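Local coordinates for protein inorganic pyrophosphatase (Anaplasma phagocytophilum, PDB 3LD3) that probably catalyses the magnesium-dependent hydrolysis of inorganic pyrophosphate to two phosphate ions, working as a homohexamer, at residues Tyr73-Pro81 against Val91-Val101; Val109-Met117 against Ala181-Ser189. All blocks are in the same frame, centred on the assembly; numbering follows the deposited sequence.

Contact 1: residues Tyr73-Pro81 against Val91-Val101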
loop_
_atom_site.group_PDB
_atom_site.type_symbol
_atom_site.label_atom_id
_atom_site.label_comp_id
_atom_site.label_asym_id
_atom_site.label_seq_id
_atom_site.Cartn_x
_atom_site.Cartn_y
_atom_site.Cartn_z
ATOM N N TYR A 73 -7.553 -7.520 11.743
ATOM C CA TYR A 73 -8.991 -7.805 11.585
ATOM C C TYR A 73 -9.261 -8.502 10.249
ATOM O O TYR A 73 -8.923 -7.979 9.197
ATOM C CB TYR A 73 -9.794 -6.511 11.727
ATOM C CG TYR A 73 -9.981 -6.118 13.178
ATOM C CD1 TYR A 73 -11.161 -6.462 13.855
ATOM C CD2 TYR A 73 -8.981 -5.452 13.877
ATOM C CE1 TYR A 73 -11.338 -6.124 15.204
ATOM C CE2 TYR A 73 -9.132 -5.116 15.231
ATOM C CZ TYR A 73 -10.330 -5.470 15.876
ATOM O OH TYR A 73 -10.463 -5.115 17.193
ATOM N N PRO A 74 -9.893 -9.692 10.283
ATOM C CA PRO A 74 -10.068 -10.456 9.035
ATOM C C PRO A 74 -11.205 -9.984 8.115
ATOM O O PRO A 74 -11.372 -10.496 6.988
ATOM C CB PRO A 74 -10.304 -11.870 9.541
ATOM C CG PRO A 74 -10.933 -11.721 10.869
ATOM C CD PRO A 74 -10.212 -10.505 11.465
ATOM N N CYS A 75 -11.998 -9.040 8.606
ATOM C CA CYS A 75 -13.052 -8.379 7.837
ATOM C C CYS A 75 -12.951 -6.910 8.229
ATOM O O CYS A 75 -12.296 -6.567 9.212
ATOM C CB CYS A 75 -14.453 -8.886 8.206
ATOM S SG CYS A 75 -14.697 -10.622 8.093
ATOM N N ASN A 76 -13.627 -6.049 7.479
ATOM C CA ASN A 76 -13.902 -4.727 7.963
ATOM C C ASN A 76 -14.688 -4.859 9.260
ATOM O O ASN A 76 -15.470 -5.812 9.440
ATOM C CB ASN A 76 -14.708 -3.946 6.926
ATOM C CG ASN A 76 -14.011 -3.887 5.614
ATOM O OD1 ASN A 76 -13.001 -3.189 5.474
ATOM N ND2 ASN A 76 -14.486 -4.655 4.645
ATOM N N TYR A 77 -14.426 -3.969 10.194
ATOM C CA TYR A 77 -15.052 -4.019 11.502
ATOM C C TYR A 77 -15.636 -2.683 11.920
ATOM O O TYR A 77 -14.988 -1.646 11.851
ATOM C CB TYR A 77 -14.024 -4.483 12.516
ATOM C CG TYR A 77 -14.511 -4.665 13.924
ATOM C CD1 TYR A 77 -15.227 -5.799 14.273
ATOM C CD2 TYR A 77 -14.218 -3.735 14.911
ATOM C CE1 TYR A 77 -15.639 -6.000 15.581
ATOM C CE2 TYR A 77 -14.647 -3.913 16.218
ATOM C CZ TYR A 77 -15.346 -5.064 16.544
ATOM O OH TYR A 77 -15.783 -5.257 17.839
ATOM N N GLY A 78 -16.873 -2.712 12.384
ATOM C CA GLY A 78 -17.491 -1.519 12.891
ATOM C C GLY A 78 -18.740 -1.818 13.667
ATOM O O GLY A 78 -18.873 -2.913 14.243
ATOM N N PHE A 79 -19.622 -0.843 13.719
ATOM C CA PHE A 79 -20.830 -0.927 14.543
ATOM C C PHE A 79 -22.106 -0.416 13.877
ATOM O O PHE A 79 -22.073 0.413 12.959
ATOM C CB PHE A 79 -20.614 -0.184 15.873
ATOM C CG PHE A 79 -20.593 1.311 15.724
ATOM C CD1 PHE A 79 -21.727 2.071 15.932
ATOM C CD2 PHE A 79 -19.418 1.962 15.340
ATOM C CE1 PHE A 79 -21.707 3.448 15.778
ATOM C CE2 PHE A 79 -19.404 3.348 15.163
ATOM C CZ PHE A 79 -20.532 4.092 15.384
ATOM N N ILE A 80 -23.242 -0.931 14.340
ATOM C CA ILE A 80 -24.543 -0.455 13.879
ATOM C C ILE A 80 -24.967 0.737 14.726
ATOM O O ILE A 80 -25.149 0.617 15.958
ATOM C CB ILE A 80 -25.644 -1.558 13.964
ATOM C CG1 ILE A 80 -25.207 -2.858 13.282
ATOM C CG2 ILE A 80 -26.923 -1.029 13.353
ATOM C CD1 ILE A 80 -26.186 -4.035 13.492
ATOM N N PRO A 81 -25.110 1.913 14.106
ATOM C CA PRO A 81 -25.600 3.060 14.876
ATOM C C PRO A 81 -26.975 2.845 15.505
ATOM O O PRO A 81 -27.810 2.137 14.943
ATOM C CB PRO A 81 -25.689 4.181 13.821
ATOM C CG PRO A 81 -24.757 3.798 12.763
ATOM C CD PRO A 81 -24.840 2.278 12.696
ATOM N N VAL A 91 -24.068 -2.805 18.554
ATOM C CA VAL A 91 -23.754 -4.103 17.993
ATOM C C VAL A 91 -22.539 -3.995 17.075
ATOM O O VAL A 91 -22.478 -3.100 16.228
ATOM C CB VAL A 91 -24.925 -4.623 17.135
ATOM C CG1 VAL A 91 -24.557 -5.955 16.437
ATOM C CG2 VAL A 91 -26.224 -4.775 17.993
ATOM N N ASP A 92 -21.562 -4.871 17.300
ATOM C CA ASP A 92 -20.354 -4.936 16.494
ATOM C C ASP A 92 -20.575 -5.869 15.316
ATOM O O ASP A 92 -21.175 -6.948 15.458
ATOM C CB ASP A 92 -19.201 -5.448 17.336
ATOM C CG ASP A 92 -18.843 -4.490 18.462
ATOM O OD1 ASP A 92 -18.883 -3.259 18.233
ATOM O OD2 ASP A 92 -18.546 -4.990 19.571
ATOM N N VAL A 93 -20.079 -5.457 14.150
ATOM C CA VAL A 93 -20.223 -6.207 12.925
ATOM C C VAL A 93 -18.890 -6.340 12.189
ATOM O O VAL A 93 -18.181 -5.337 11.957
ATOM C CB VAL A 93 -21.257 -5.537 11.977
ATOM C CG1 VAL A 93 -21.567 -6.440 10.744
ATOM C CG2 VAL A 93 -22.554 -5.212 12.736
ATOM N N LEU A 94 -18.618 -7.566 11.756
ATOM C CA LEU A 94 -17.584 -7.901 10.807
ATOM C C LEU A 94 -18.205 -7.897 9.409
ATOM O O LEU A 94 -19.118 -8.670 9.101
ATOM C CB LEU A 94 -17.016 -9.293 11.101
ATOM C CG LEU A 94 -16.239 -9.408 12.433
ATOM C CD1 LEU A 94 -16.368 -10.854 13.037
ATOM C CD2 LEU A 94 -14.831 -8.999 12.229
ATOM N N VAL A 95 -17.719 -7.008 8.557
ATOM C CA VAL A 95 -18.243 -6.895 7.180
ATOM C C VAL A 95 -17.210 -7.434 6.183
ATOM O O VAL A 95 -16.171 -6.828 5.941
ATOM C CB VAL A 95 -18.606 -5.418 6.833
ATOM C CG1 VAL A 95 -19.170 -5.345 5.410
ATOM C CG2 VAL A 95 -19.567 -4.852 7.815
ATOM N N LEU A 96 -17.471 -8.610 5.635
ATOM C CA LEU A 96 -16.626 -9.192 4.622
ATOM C C LEU A 96 -16.892 -8.458 3.333
ATOM O O LEU A 96 -18.043 -8.254 2.989
ATOM C CB LEU A 96 -16.937 -10.693 4.465
ATOM C CG LEU A 96 -16.151 -11.413 3.364
ATOM C CD1 LEU A 96 -14.634 -11.382 3.556
ATOM C CD2 LEU A 96 -16.722 -12.858 3.282
ATOM N N ALA A 97 -15.851 -8.019 2.635
ATOM C CA ALA A 97 -15.982 -7.346 1.328
ATOM C C ALA A 97 -14.800 -7.653 0.433
ATOM O O ALA A 97 -13.796 -8.207 0.890
ATOM C CB ALA A 97 -16.143 -5.816 1.492
ATOM N N ARG A 98 -14.898 -7.304 -0.850
ATOM C CA ARG A 98 -13.847 -7.623 -1.808
ATOM C C ARG A 98 -12.620 -6.744 -1.620
ATOM O O ARG A 98 -11.505 -7.135 -1.981
ATOM C CB ARG A 98 -14.357 -7.536 -3.252
ATOM C CG ARG A 98 -15.323 -8.627 -3.630
ATOM C CD ARG A 98 -15.587 -8.675 -5.142
ATOM N NE ARG A 98 -16.233 -7.461 -5.661
ATOM C CZ ARG A 98 -15.700 -6.631 -6.564
ATOM N NH1 ARG A 98 -14.472 -6.827 -7.044
ATOM N NH2 ARG A 98 -16.402 -5.599 -6.966
ATOM N N PHE A 99 -12.831 -5.551 -1.056
ATOM C CA PHE A 99 -11.759 -4.599 -0.783
ATOM C C PHE A 99 -11.987 -3.963 0.565
ATOM O O PHE A 99 -13.079 -3.979 1.048
ATOM C CB PHE A 99 -11.706 -3.519 -1.863
ATOM C CG PHE A 99 -11.387 -4.060 -3.196
ATOM C CD1 PHE A 99 -10.090 -4.449 -3.493
ATOM C CD2 PHE A 99 -12.379 -4.249 -4.141
ATOM C CE1 PHE A 99 -9.782 -5.003 -4.725
ATOM C CE2 PHE A 99 -12.060 -4.784 -5.395
ATOM C CZ PHE A 99 -10.762 -5.181 -5.661
ATOM N N PRO A 100 -10.943 -3.389 1.181
ATOM C CA PRO A 100 -11.090 -2.692 2.457
ATOM C C PRO A 100 -11.939 -1.457 2.303
ATOM O O PRO A 100 -11.874 -0.794 1.257
ATOM C CB PRO A 100 -9.660 -2.315 2.816
ATOM C CG PRO A 100 -8.843 -3.227 2.044
ATOM C CD PRO A 100 -9.538 -3.454 0.777
ATOM N N VAL A 101 -12.687 -1.130 3.343
ATOM C CA VAL A 101 -13.477 0.073 3.413
ATOM C C VAL A 101 -12.841 0.970 4.480
ATOM O O VAL A 101 -12.533 0.515 5.602
ATOM C CB VAL A 101 -14.926 -0.259 3.806
ATOM C CG1 VAL A 101 -15.767 1.009 3.997
ATOM C CG2 VAL A 101 -15.601 -1.234 2.772
#

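Contact 2: residues Val109-Met117 against Ala181-Ser189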
loop_
_atom_site.group_PDB
_atom_site.type_symbol
_atom_site.label_atom_id
_atom_site.label_comp_id
_atom_site.label_asym_id
_atom_site.label_seq_id
_atom_site.Cartn_x
_atom_site.Cartn_y
_atom_site.Cartn_z
ATOM N N VAL A 109 -25.321 -3.397 4.800
ATOM C CA VAL A 109 -24.940 -4.797 4.813
ATOM C C VAL A 109 -26.105 -5.707 5.211
ATOM O O VAL A 109 -27.088 -5.265 5.795
ATOM C CB VAL A 109 -23.757 -5.053 5.789
ATOM C CG1 VAL A 109 -22.575 -4.037 5.476
ATOM C CG2 VAL A 109 -24.213 -4.889 7.272
ATOM N N ARG A 110 -25.946 -6.972 4.850
ATOM C CA ARG A 110 -26.903 -8.017 5.171
ATOM C C ARG A 110 -26.247 -8.948 6.176
ATOM O O ARG A 110 -25.231 -9.546 5.844
ATOM C CB ARG A 110 -27.172 -8.895 3.954
ATOM C CG ARG A 110 -27.960 -8.346 2.875
ATOM C CD ARG A 110 -28.418 -9.534 2.006
ATOM N NE ARG A 110 -27.373 -10.097 1.131
ATOM C CZ ARG A 110 -26.864 -11.327 1.240
ATOM N NH1 ARG A 110 -27.182 -12.104 2.228
ATOM N NH2 ARG A 110 -25.996 -11.757 0.353
ATOM N N PRO A 111 -26.802 -9.072 7.397
ATOM C CA PRO A 111 -26.266 -10.060 8.357
ATOM C C PRO A 111 -26.404 -11.487 7.857
ATOM O O PRO A 111 -27.480 -11.871 7.326
ATOM C CB PRO A 111 -27.135 -9.862 9.603
ATOM C CG PRO A 111 -27.734 -8.524 9.438
ATOM C CD PRO A 111 -27.922 -8.320 7.975
ATOM N N VAL A 112 -25.359 -12.278 8.035
ATOM C CA VAL A 112 -25.386 -13.689 7.626
ATOM C C VAL A 112 -25.146 -14.667 8.782
ATOM O O VAL A 112 -25.324 -15.885 8.609
ATOM C CB VAL A 112 -24.429 -14.020 6.441
ATOM C CG1 VAL A 112 -24.801 -13.175 5.205
ATOM C CG2 VAL A 112 -22.914 -13.895 6.820
ATOM N N GLY A 113 -24.778 -14.158 9.946
ATOM C CA GLY A 113 -24.545 -15.017 11.093
ATOM C C GLY A 113 -24.021 -14.213 12.249
ATOM O O GLY A 113 -23.844 -12.984 12.174
ATOM N N VAL A 114 -23.784 -14.895 13.343
ATOM C CA VAL A 114 -23.241 -14.248 14.516
ATOM C C VAL A 114 -22.382 -15.228 15.290
ATOM O O VAL A 114 -22.764 -16.393 15.441
ATOM C CB VAL A 114 -24.358 -13.630 15.363
ATOM C CG1 VAL A 114 -25.460 -14.650 15.687
ATOM C CG2 VAL A 114 -23.787 -12.962 16.583
ATOM N N LEU A 115 -21.219 -14.755 15.734
ATOM C CA LEU A 115 -20.336 -15.566 16.539
ATOM C C LEU A 115 -20.565 -15.150 17.972
ATOM O O LEU A 115 -20.303 -14.002 18.355
ATOM C CB LEU A 115 -18.873 -15.365 16.144
ATOM C CG LEU A 115 -17.838 -16.211 16.859
ATOM C CD1 LEU A 115 -18.127 -17.719 16.705
ATOM C CD2 LEU A 115 -16.408 -15.825 16.339
ATOM N N MET A 116 -21.062 -16.080 18.786
ATOM C CA MET A 116 -21.251 -15.789 20.198
ATOM C C MET A 116 -19.928 -15.868 20.953
ATOM O O MET A 116 -19.099 -16.746 20.719
ATOM C CB MET A 116 -22.264 -16.762 20.834
ATOM C CG MET A 116 -23.577 -16.891 20.106
ATOM S SD MET A 116 -24.403 -15.340 19.683
ATOM C CE MET A 116 -24.778 -14.600 21.282
ATOM N N MET A 117 -19.739 -14.947 21.878
ATOM C CA MET A 117 -18.576 -14.951 22.716
ATOM C C MET A 117 -18.842 -14.112 23.937
ATOM O O MET A 117 -19.676 -13.193 23.903
ATOM C CB MET A 117 -17.347 -14.418 21.957
ATOM C CG MET A 117 -17.394 -12.966 21.630
ATOM S SD MET A 117 -16.027 -12.526 20.504
ATOM C CE MET A 117 -16.401 -13.546 19.092
ATOM N N ALA A 181 -30.782 -15.805 10.747
ATOM C CA ALA A 181 -31.980 -15.552 11.528
ATOM C C ALA A 181 -31.695 -15.127 12.965
ATOM O O ALA A 181 -32.324 -14.187 13.487
ATOM C CB ALA A 181 -32.902 -16.836 11.515
ATOM N N SER A 182 -30.764 -15.834 13.605
ATOM C CA SER A 182 -30.351 -15.522 14.974
ATOM C C SER A 182 -29.685 -14.158 15.045
ATOM O O SER A 182 -29.972 -13.381 15.940
ATOM C CB SER A 182 -29.390 -16.578 15.511
ATOM O OG SER A 182 -30.019 -17.834 15.612
ATOM N N ALA A 183 -28.787 -13.882 14.099
ATOM C CA ALA A 183 -28.125 -12.559 14.023
ATOM C C ALA A 183 -29.159 -11.439 13.863
ATOM O O ALA A 183 -29.099 -10.412 14.552
ATOM C CB ALA A 183 -27.123 -12.545 12.882
ATOM N N LYS A 184 -30.151 -11.650 12.994
ATOM C CA LYS A 184 -31.192 -10.652 12.838
ATOM C C LYS A 184 -31.999 -10.430 14.130
ATOM O O LYS A 184 -32.363 -9.301 14.437
ATOM C CB LYS A 184 -32.087 -10.963 11.605
ATOM C CG LYS A 184 -31.281 -10.872 10.309
ATOM C CD LYS A 184 -32.067 -11.033 9.002
ATOM C CE LYS A 184 -32.350 -12.414 8.691
ATOM N NZ LYS A 184 -33.138 -12.682 7.409
ATOM N N GLU A 185 -32.292 -11.490 14.898
ATOM C CA GLU A 185 -33.061 -11.318 16.124
ATOM C C GLU A 185 -32.230 -10.584 17.186
ATOM O O GLU A 185 -32.763 -9.761 17.933
ATOM C CB GLU A 185 -33.603 -12.668 16.623
ATOM C CG GLU A 185 -34.489 -12.577 17.849
ATOM C CD GLU A 185 -35.848 -11.960 17.600
ATOM O OE1 GLU A 185 -36.262 -11.791 16.421
ATOM O OE2 GLU A 185 -36.523 -11.664 18.613
ATOM N N LEU A 186 -30.933 -10.861 17.227
ATOM C CA LEU A 186 -30.014 -10.121 18.117
ATOM C C LEU A 186 -30.048 -8.609 17.823
ATOM O O LEU A 186 -30.108 -7.761 18.739
ATOM C CB LEU A 186 -28.601 -10.669 17.967
ATOM C CG LEU A 186 -27.470 -10.073 18.821
ATOM C CD1 LEU A 186 -26.443 -11.136 19.231
ATOM C CD2 LEU A 186 -26.796 -8.923 18.077
ATOM N N ILE A 187 -29.968 -8.283 16.541
ATOM C CA ILE A 187 -30.047 -6.892 16.068
ATOM C C ILE A 187 -31.393 -6.255 16.433
ATOM O O ILE A 187 -31.449 -5.142 16.960
ATOM C CB ILE A 187 -29.738 -6.814 14.555
ATOM C CG1 ILE A 187 -28.278 -7.236 14.283
ATOM C CG2 ILE A 187 -30.020 -5.399 14.004
ATOM C CD1 ILE A 187 -28.001 -7.520 12.843
ATOM N N ARG A 188 -32.486 -6.979 16.196
ATOM C CA ARG A 188 -33.819 -6.508 16.575
ATOM C C ARG A 188 -33.852 -6.100 18.051
ATOM O O ARG A 188 -34.325 -5.013 18.383
ATOM C CB ARG A 188 -34.872 -7.605 16.309
ATOM C CG ARG A 188 -36.058 -7.565 17.249
ATOM C CD ARG A 188 -36.951 -8.776 17.075
ATOM N NE ARG A 188 -38.117 -8.695 17.934
ATOM C CZ ARG A 188 -39.205 -8.010 17.617
ATOM N NH1 ARG A 188 -39.237 -7.328 16.471
ATOM N NH2 ARG A 188 -40.237 -7.981 18.451
ATOM N N SER A 189 -33.382 -6.997 18.915
ATOM C CA SER A 189 -33.302 -6.757 20.363
ATOM C C SER A 189 -32.509 -5.510 20.715
ATOM O O SER A 189 -32.924 -4.738 21.576
ATOM C CB SER A 189 -32.687 -7.939 21.088
ATOM O OG SER A 189 -33.622 -8.987 21.097
#

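Contact 1: residues Tyr73-Pro81 against Val91-Val101
Cys75 opens the contact by laying its CB against the CB of Leu94, 3.9 Å away, where the two segments begin to pair as antiparallel strands of the curled beta-sheet that forms the core of family I pyrophosphatases. The strand axes, 76-79 and 92-95, approach to 4.6 Å at 153°. Asn76 comes next and works with both backbone and side chain. Its O receives Val95 N at 2.7 Å, whereas its own N gives only a weak bond to Val95 O. With CG anti to the carbonyl carbon, the amide reaches across the end of the pair: ND2 adds a second donor to Val95 O, and OD1 takes Val101 N at 3.0 Å from above the carbonyl plane. OD1 also accepts Gln45 N; with two donors on OD1 and ND2 bound to Val95 O, the carboxamide is held at both ends, which fixes its rotation. Tyr77, predicted to bind substrate, has CG anti to its backbone N (chi1 -177°), which carries the ring over the Leu94-Asp92 side of the sheet. CD1 meets Leu94 CD2 at 3.8 Å, and farther out OH lies 3.3 Å from OD2 of Asp92, a predicted magnesium ligand, with the ring and carboxylate planes 39° apart. Lys126 NZ is hydrogen-bonded to that hydroxyl and forms a salt bridge with OD2, tying the two residues together. Gly78 and Val93 then form a hydrogen-bonded pair through two nearly straight bonds. Beyond Phe79, Ile80 N bonds to Val91 O, while Ile80 CG1 packs 3.6 Å from Val93 CG2.

Contact 2: residues Val109-Met117 against Ala181-Ser189
Val114 meets the helix with every carbon of its side chain. CB sits 3.9 Å from Ala183 CB. From there CG1, set between the backbone N and the carbonyl carbon (chi1 53°), presses on the helix backbone and lies 3.8 Å from Ala183 N. The other branch, CG2, extends anti to the backbone N and crosses the side chain of Leu186, touching CD1 at 4.2 Å. Residues 181-189 of helix 180-195 run almost square across strand segment 109-117, their axes at 83°, as part of a C-terminal helix packed on the outside of the curled pyrophosphatase sheet. The small methyl of Ala183 lets the two segment axes approach to 6.3 Å, and its CB comes to 3.4 Å from Gly113 O. Gly113 belongs with Val112 to a classic beta bulge facing Leu128. One helical turn on from Ala183, Ile187 sends CD1 to the Pro111 ring, 3.6 Å from CG, while Pro111 CB also borders Ala183 and the aliphatic chain of Lys184. Lys184 carries its charge past the proline to a salt bridge with Glu35. On the far side of Val114, Met116 brings its CE to 4.4 Å from Leu186 CD1.

In the fold
Contact 1 and contact 2 have centres about 14 Å apart and both involve the same sheet, strand 106-119 following strand 92-95 in the chain. They meet directly by apolar packing: Val95 CG1 lies 3.6 Å from Val109 CG1, Ile80 CD1 is 3.9 Å from Ile187 CG1, and Val91 CG1 is 4.1 Å from Leu186 CD2. The helix of 181-189 thus touches both segments of contact 1, at Ile80 and Val91. Their relation to the predicted active site differs. In contact 1 the side chain of Tyr77 comes within about 4 Å of a bound phosphate ion, probably from the crystallisation liquor, and that of Asp92 within about 3 Å of that of Asp124, another predicted magnesium ligand; in contact 2 the Leu186 side chain remains about 8 Å from that of Asp92.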